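PDB 3C8T: fumarate lyase from Mesorhizobium sp., which belongs to the aspartase/fumarase superfamily, a group of largely helical enzymes that work as tetramers built around a core of long packed helices. Local coordinates for residues 122-127 against 177-182; 145-150 against 355-360. One frame throughout, in Å; residues are numbered along the deposited sequence.

Contact 1: 122-127 against 177-182; sequences LISRRI and RLEEIS
The flat group that comes nearest to the facing helix is the carboxylate of E179, whose OE2 stops 4.3 Å from S124 OG, too far for a hydrogen bond. The R125 and R126 guanidinium groups lie on the far side of helix 104-140. CD1 of L122 covers one face of the R126 guanidinium, 3.5 Å above its plane and shifted toward the rim, and the same methyl lies over one face of R125. R126 also forms salt bridges to D14 and E340, while R177 reaches across to E233 and D229 of the second subunit. Between the helices the contact is carried mainly by L178. With CG anti to the backbone N (chi1 -171°), L178 extends its fork toward helix 104-140, and L178 CD1 settles 3.6 Å from S124 CB. The two helices run antiparallel at 168° in the long-helix bundle that forms the centre of a subunit in this superfamily. Their local axes are 11.3 Å apart, a wide spacing that L178 bridges by its length. I123 puts CG2 3.9 Å from L178 CD1, crossing the leucine at a slant, whereas its CG1 arm leads away from helix 160-185; I123 also packs on F329 of helix 315-344. On the next turn I127 adds a looser touch, its CD1 lying 4.4 Å from L178 CD1. The small serine lets L178 CD1 come down almost onto the backbone, 3.7 Å from S124 CA.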
loop_
_atom_site.group_PDB
_atom_site.type_symbol
_atom_site.label_atom_id
_atom_site.label_comp_id
_atom_site.label_asym_id
_atom_site.label_seq_id
_atom_site.Cartn_x
_atom_site.Cartn_y
_atom_site.Cartn_z
ATOM N N LEU A 122 12.609 -17.585 16.507
ATOM C CA LEU A 122 13.466 -17.662 15.337
ATOM C C LEU A 122 13.833 -16.258 14.813
ATOM O O LEU A 122 14.989 -16.002 14.456
ATOM C CB LEU A 122 12.806 -18.534 14.252
ATOM C CG LEU A 122 13.521 -18.608 12.904
ATOM C CD1 LEU A 122 15.036 -19.027 13.080
ATOM C CD2 LEU A 122 12.760 -19.604 11.991
ATOM N N ILE A 123 12.862 -15.350 14.758
ATOM C CA ILE A 123 13.158 -13.948 14.439
ATOM C C ILE A 123 14.190 -13.339 15.412
ATOM O O ILE A 123 15.146 -12.703 14.992
ATOM C CB ILE A 123 11.864 -13.075 14.434
ATOM C CG1 ILE A 123 10.928 -13.494 13.288
ATOM C CG2 ILE A 123 12.213 -11.591 14.389
ATOM C CD1 ILE A 123 11.505 -13.354 11.866
ATOM N N SER A 124 13.995 -13.549 16.710
ATOM C CA SER A 124 14.911 -13.013 17.701
ATOM C C SER A 124 16.351 -13.517 17.493
ATOM O O SER A 124 17.316 -12.745 17.562
ATOM C CB SER A 124 14.390 -13.354 19.101
ATOM O OG SER A 124 15.335 -12.986 20.082
ATOM N N ARG A 125 16.477 -14.822 17.237
ATOM C CA ARG A 125 17.731 -15.501 16.947
ATOM C C ARG A 125 18.428 -14.862 15.711
ATOM O O ARG A 125 19.630 -14.634 15.704
ATOM C CB ARG A 125 17.348 -16.955 16.638
ATOM C CG ARG A 125 18.261 -17.995 17.053
ATOM C CD ARG A 125 18.826 -18.677 15.815
ATOM N NE ARG A 125 18.014 -19.716 15.167
ATOM C CZ ARG A 125 18.234 -20.055 13.894
ATOM N NH1 ARG A 125 19.200 -19.438 13.228
ATOM N NH2 ARG A 125 17.547 -21.010 13.288
ATOM N N ARG A 126 17.669 -14.570 14.664
ATOM C CA ARG A 126 18.258 -13.971 13.463
ATOM C C ARG A 126 18.657 -12.495 13.695
ATOM O O ARG A 126 19.701 -12.026 13.209
ATOM C CB ARG A 126 17.335 -14.122 12.255
ATOM C CG ARG A 126 16.826 -15.533 12.012
ATOM C CD ARG A 126 16.747 -15.729 10.527
ATOM N NE ARG A 126 16.290 -17.045 10.120
ATOM C CZ ARG A 126 17.082 -18.100 9.925
ATOM N NH1 ARG A 126 18.381 -18.023 10.142
ATOM N NH2 ARG A 126 16.546 -19.248 9.557
ATOM N N ILE A 127 17.855 -11.780 14.453
ATOM C CA ILE A 127 18.191 -10.402 14.833
ATOM C C ILE A 127 19.482 -10.374 15.694
ATOM O O ILE A 127 20.355 -9.535 15.494
ATOM C CB ILE A 127 17.002 -9.709 15.552
ATOM C CG1 ILE A 127 15.845 -9.391 14.567
ATOM C CG2 ILE A 127 17.491 -8.456 16.344
ATOM C CD1 ILE A 127 14.632 -8.593 15.253
ATOM N N ARG A 177 12.117 -3.757 20.792
ATOM C CA ARG A 177 10.697 -3.808 20.336
ATOM C C ARG A 177 10.114 -5.236 20.438
ATOM O O ARG A 177 8.994 -5.429 20.921
ATOM C CB ARG A 177 10.562 -3.279 18.890
ATOM C CG ARG A 177 10.895 -1.795 18.710
ATOM C CD ARG A 177 10.866 -1.355 17.251
ATOM N NE ARG A 177 11.182 0.073 17.196
ATOM C CZ ARG A 177 12.304 0.587 16.702
ATOM N NH1 ARG A 177 13.211 -0.189 16.124
ATOM N NH2 ARG A 177 12.499 1.894 16.772
ATOM N N LEU A 178 10.894 -6.233 19.987
ATOM C CA LEU A 178 10.471 -7.642 20.020
ATOM C C LEU A 178 10.004 -8.083 21.424
ATOM O O LEU A 178 8.948 -8.730 21.581
ATOM C CB LEU A 178 11.600 -8.551 19.486
ATOM C CG LEU A 178 11.246 -10.048 19.256
ATOM C CD1 LEU A 178 12.083 -10.697 18.139
ATOM C CD2 LEU A 178 11.349 -10.881 20.523
ATOM N N GLU A 179 10.801 -7.733 22.433
ATOM C CA GLU A 179 10.515 -8.039 23.828
ATOM C C GLU A 179 9.237 -7.341 24.348
ATOM O O GLU A 179 8.482 -7.926 25.128
ATOM C CB GLU A 179 11.764 -7.756 24.729
ATOM C CG GLU A 179 13.047 -8.541 24.321
ATOM C CD GLU A 179 12.837 -10.075 24.087
ATOM O OE1 GLU A 179 12.114 -10.723 24.882
ATOM O OE2 GLU A 179 13.390 -10.650 23.097
ATOM N N GLU A 180 8.973 -6.118 23.900
ATOM C CA GLU A 180 7.741 -5.391 24.262
ATOM C C GLU A 180 6.458 -5.990 23.641
ATOM O O GLU A 180 5.387 -6.063 24.296
ATOM C CB GLU A 180 7.893 -3.887 23.908
ATOM C CG GLU A 180 8.887 -3.162 24.850
ATOM C CD GLU A 180 9.235 -1.702 24.469
ATOM O OE1 GLU A 180 9.066 -1.292 23.298
ATOM O OE2 GLU A 180 9.682 -0.953 25.382
ATOM N N ILE A 181 6.559 -6.406 22.376
ATOM C CA ILE A 181 5.394 -6.932 21.638
ATOM C C ILE A 181 4.965 -8.329 22.140
ATOM O O ILE A 181 3.779 -8.609 22.178
ATOM C CB ILE A 181 5.688 -6.997 20.121
ATOM C CG1 ILE A 181 5.652 -5.592 19.513
ATOM C CG2 ILE A 181 4.663 -7.778 19.421
ATOM C CD1 ILE A 181 6.663 -5.379 18.427
ATOM N N SER A 182 5.939 -9.198 22.462
ATOM C CA SER A 182 5.681 -10.593 22.861
ATOM C C SER A 182 4.582 -10.821 23.938
ATOM O O SER A 182 3.761 -11.700 23.749
ATOM C CB SER A 182 6.970 -11.298 23.307
ATOM O OG SER A 182 7.864 -11.513 22.220
#

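Contact 2: 145-150 against 355-360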
loop_
_atom_site.group_PDB
_atom_site.type_symbol
_atom_site.label_atom_id
_atom_site.label_comp_id
_atom_site.label_asym_id
_atom_site.label_seq_id
_atom_site.Cartn_x
_atom_site.Cartn_y
_atom_site.Cartn_z
ATOM N N PRO A 145 38.901 4.665 7.001
ATOM C CA PRO A 145 38.267 5.871 6.441
ATOM C C PRO A 145 37.654 5.634 5.054
ATOM O O PRO A 145 38.090 4.749 4.297
ATOM C CB PRO A 145 39.406 6.885 6.354
ATOM C CG PRO A 145 40.683 6.096 6.487
ATOM C CD PRO A 145 40.369 4.683 6.845
ATOM N N MET A 146 36.622 6.409 4.760
ATOM C CA MET A 146 35.893 6.349 3.490
ATOM C C MET A 146 35.128 7.675 3.314
ATOM O O MET A 146 34.980 8.437 4.269
ATOM C CB MET A 146 34.923 5.145 3.454
ATOM C CG MET A 146 33.679 5.227 4.402
ATOM S SD MET A 146 32.665 3.712 4.240
ATOM C CE MET A 146 32.005 3.882 2.566
ATOM N N ALA A 147 34.632 7.939 2.111
ATOM C CA ALA A 147 33.764 9.106 1.905
ATOM C C ALA A 147 32.361 8.864 2.519
ATOM O O ALA A 147 31.725 7.840 2.231
ATOM C CB ALA A 147 33.674 9.418 0.420
ATOM N N GLY A 148 31.918 9.776 3.402
ATOM C CA GLY A 148 30.510 9.977 3.716
ATOM C C GLY A 148 29.759 10.464 2.482
ATOM O O GLY A 148 30.295 11.268 1.711
ATOM N N ARG A 149 28.531 9.981 2.271
ATOM C CA ARG A 149 27.740 10.421 1.115
ATOM C C ARG A 149 26.343 10.956 1.481
ATOM O O ARG A 149 25.584 10.325 2.236
ATOM C CB ARG A 149 27.628 9.289 0.077
ATOM C CG ARG A 149 28.971 8.838 -0.484
ATOM C CD ARG A 149 28.876 7.586 -1.278
ATOM N NE ARG A 149 30.153 7.251 -1.929
ATOM C CZ ARG A 149 30.990 6.275 -1.533
ATOM N NH1 ARG A 149 30.704 5.506 -0.474
ATOM N NH2 ARG A 149 32.138 6.083 -2.191
ATOM N N THR A 150 26.022 12.126 0.944
ATOM C CA THR A 150 24.706 12.712 1.112
ATOM C C THR A 150 24.227 12.878 -0.319
ATOM O O THR A 150 25.003 13.306 -1.180
ATOM C CB THR A 150 24.745 14.042 1.877
ATOM O OG1 THR A 150 25.486 14.993 1.120
ATOM C CG2 THR A 150 25.431 13.846 3.259
ATOM N N GLU A 355 41.004 5.165 -2.034
ATOM C CA GLU A 355 41.058 5.745 -3.369
ATOM C C GLU A 355 39.850 6.645 -3.655
ATOM O O GLU A 355 39.997 7.750 -4.209
ATOM C CB GLU A 355 41.200 4.632 -4.401
ATOM C CG GLU A 355 41.154 5.076 -5.893
ATOM C CD GLU A 355 41.162 3.865 -6.857
ATOM O OE1 GLU A 355 40.418 3.894 -7.879
ATOM O OE2 GLU A 355 41.901 2.869 -6.568
ATOM N N ASN A 356 38.655 6.210 -3.260
ATOM C CA ASN A 356 37.470 7.024 -3.530
ATOM C C ASN A 356 37.472 8.295 -2.647
ATOM O O ASN A 356 37.078 9.374 -3.088
ATOM C CB ASN A 356 36.169 6.196 -3.382
ATOM C CG ASN A 356 36.106 5.017 -4.368
ATOM O OD1 ASN A 356 36.675 5.077 -5.451
ATOM N ND2 ASN A 356 35.407 3.959 -3.996
ATOM N N LEU A 357 37.935 8.153 -1.414
ATOM C CA LEU A 357 38.067 9.270 -0.511
ATOM C C LEU A 357 39.003 10.356 -1.094
ATOM O O LEU A 357 38.714 11.529 -0.947
ATOM C CB LEU A 357 38.488 8.785 0.906
ATOM C CG LEU A 357 38.618 9.803 2.060
ATOM C CD1 LEU A 357 37.352 10.571 2.373
ATOM C CD2 LEU A 357 39.222 9.138 3.347
ATOM N N ASP A 358 40.086 9.954 -1.772
ATOM C CA ASP A 358 40.983 10.903 -2.444
ATOM C C ASP A 358 40.453 11.465 -3.772
ATOM O O ASP A 358 41.072 12.373 -4.339
ATOM C CB ASP A 358 42.382 10.298 -2.655
ATOM C CG ASP A 358 43.154 10.083 -1.328
ATOM O OD1 ASP A 358 42.904 10.832 -0.334
ATOM O OD2 ASP A 358 44.020 9.157 -1.282
ATOM N N HIS A 359 39.300 10.972 -4.242
ATOM C CA HIS A 359 38.752 11.348 -5.555
ATOM C C HIS A 359 38.698 12.883 -5.712
ATOM O O HIS A 359 39.134 13.420 -6.743
ATOM C CB HIS A 359 37.364 10.699 -5.816
ATOM C CG HIS A 359 36.711 11.156 -7.092
ATOM N ND1 HIS A 359 36.071 12.375 -7.209
ATOM C CD2 HIS A 359 36.651 10.582 -8.322
ATOM C CE1 HIS A 359 35.645 12.530 -8.452
ATOM N NE2 HIS A 359 35.976 11.453 -9.147
ATOM N N SER A 360 38.185 13.568 -4.688
ATOM C CA SER A 360 38.011 15.031 -4.724
ATOM C C SER A 360 39.301 15.829 -4.404
ATOM O O SER A 360 39.298 17.047 -4.446
ATOM C CB SER A 360 36.881 15.458 -3.780
ATOM O OG SER A 360 37.227 15.183 -2.418
#
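L357 meets P145, M146 and A147 with its two prongs spread along the strand. Its CG stands anti to the backbone N (chi1 -177°), which carries the fork from helix 350-357 onto strand 145-150. L357 CD2 takes the proline side, 3.8 Å from P145 CB. L357 CD1 lies against the peptide linking M146 to A147, 3.7 Å from M146 O and 3.8 Å from A147 N. A looser touch joins A147 CB to L357 CD1 at 4.3 Å. Against this strand the leucine meets mostly main-chain atoms, apart from P145 CB and A147 CB, while the M146 side chain starts out away from the helix. Farther along the strand, R149 stretches back toward the helix so that N356 CB sits at the edge of its guanidinium, near the plane, 4.2 Å from R149 NH2. The polar ends of both residues are held elsewhere: E262 OE2 accepts a hydrogen bond from N356 ND2, which is also bonded to L260 O, and forms a salt bridge with R149 NH2; the E262 carboxylate thus links R149 of the strand to N356 of the helix. R149 NH2 also pairs with E259 of the third subunit, and F311 of the second subunit makes a cation-pi contact with R149. Here helix 350-357 packs against the middle strand of a small three-stranded antiparallel sheet, the beta element set between the bundle helices 104-140 and 160-185, at a junction of three subunits.

Overall arrangement
From the N terminus the chain passes five helices before the long helix 104-140, which carries 122-127, then enters strand 145-150, passes the two short strands 153-155 and 157-159, and returns along helix 160-185 with 177-182. Contact 1 closes this up-and-back loop within the long-helix bundle. Contact 2 starts inside that loop but closes only some 200 residues later, at 355-360, so the two loops cross rather than nest. Their centres are 36 Å apart, and their nearest atoms about 21 Å. Contact 1 joins the middle of helix 104-140 to the C-terminal part of helix 160-185, whereas contact 2 fastens the small sheet to helix 350-357; residues of both meet the second subunit.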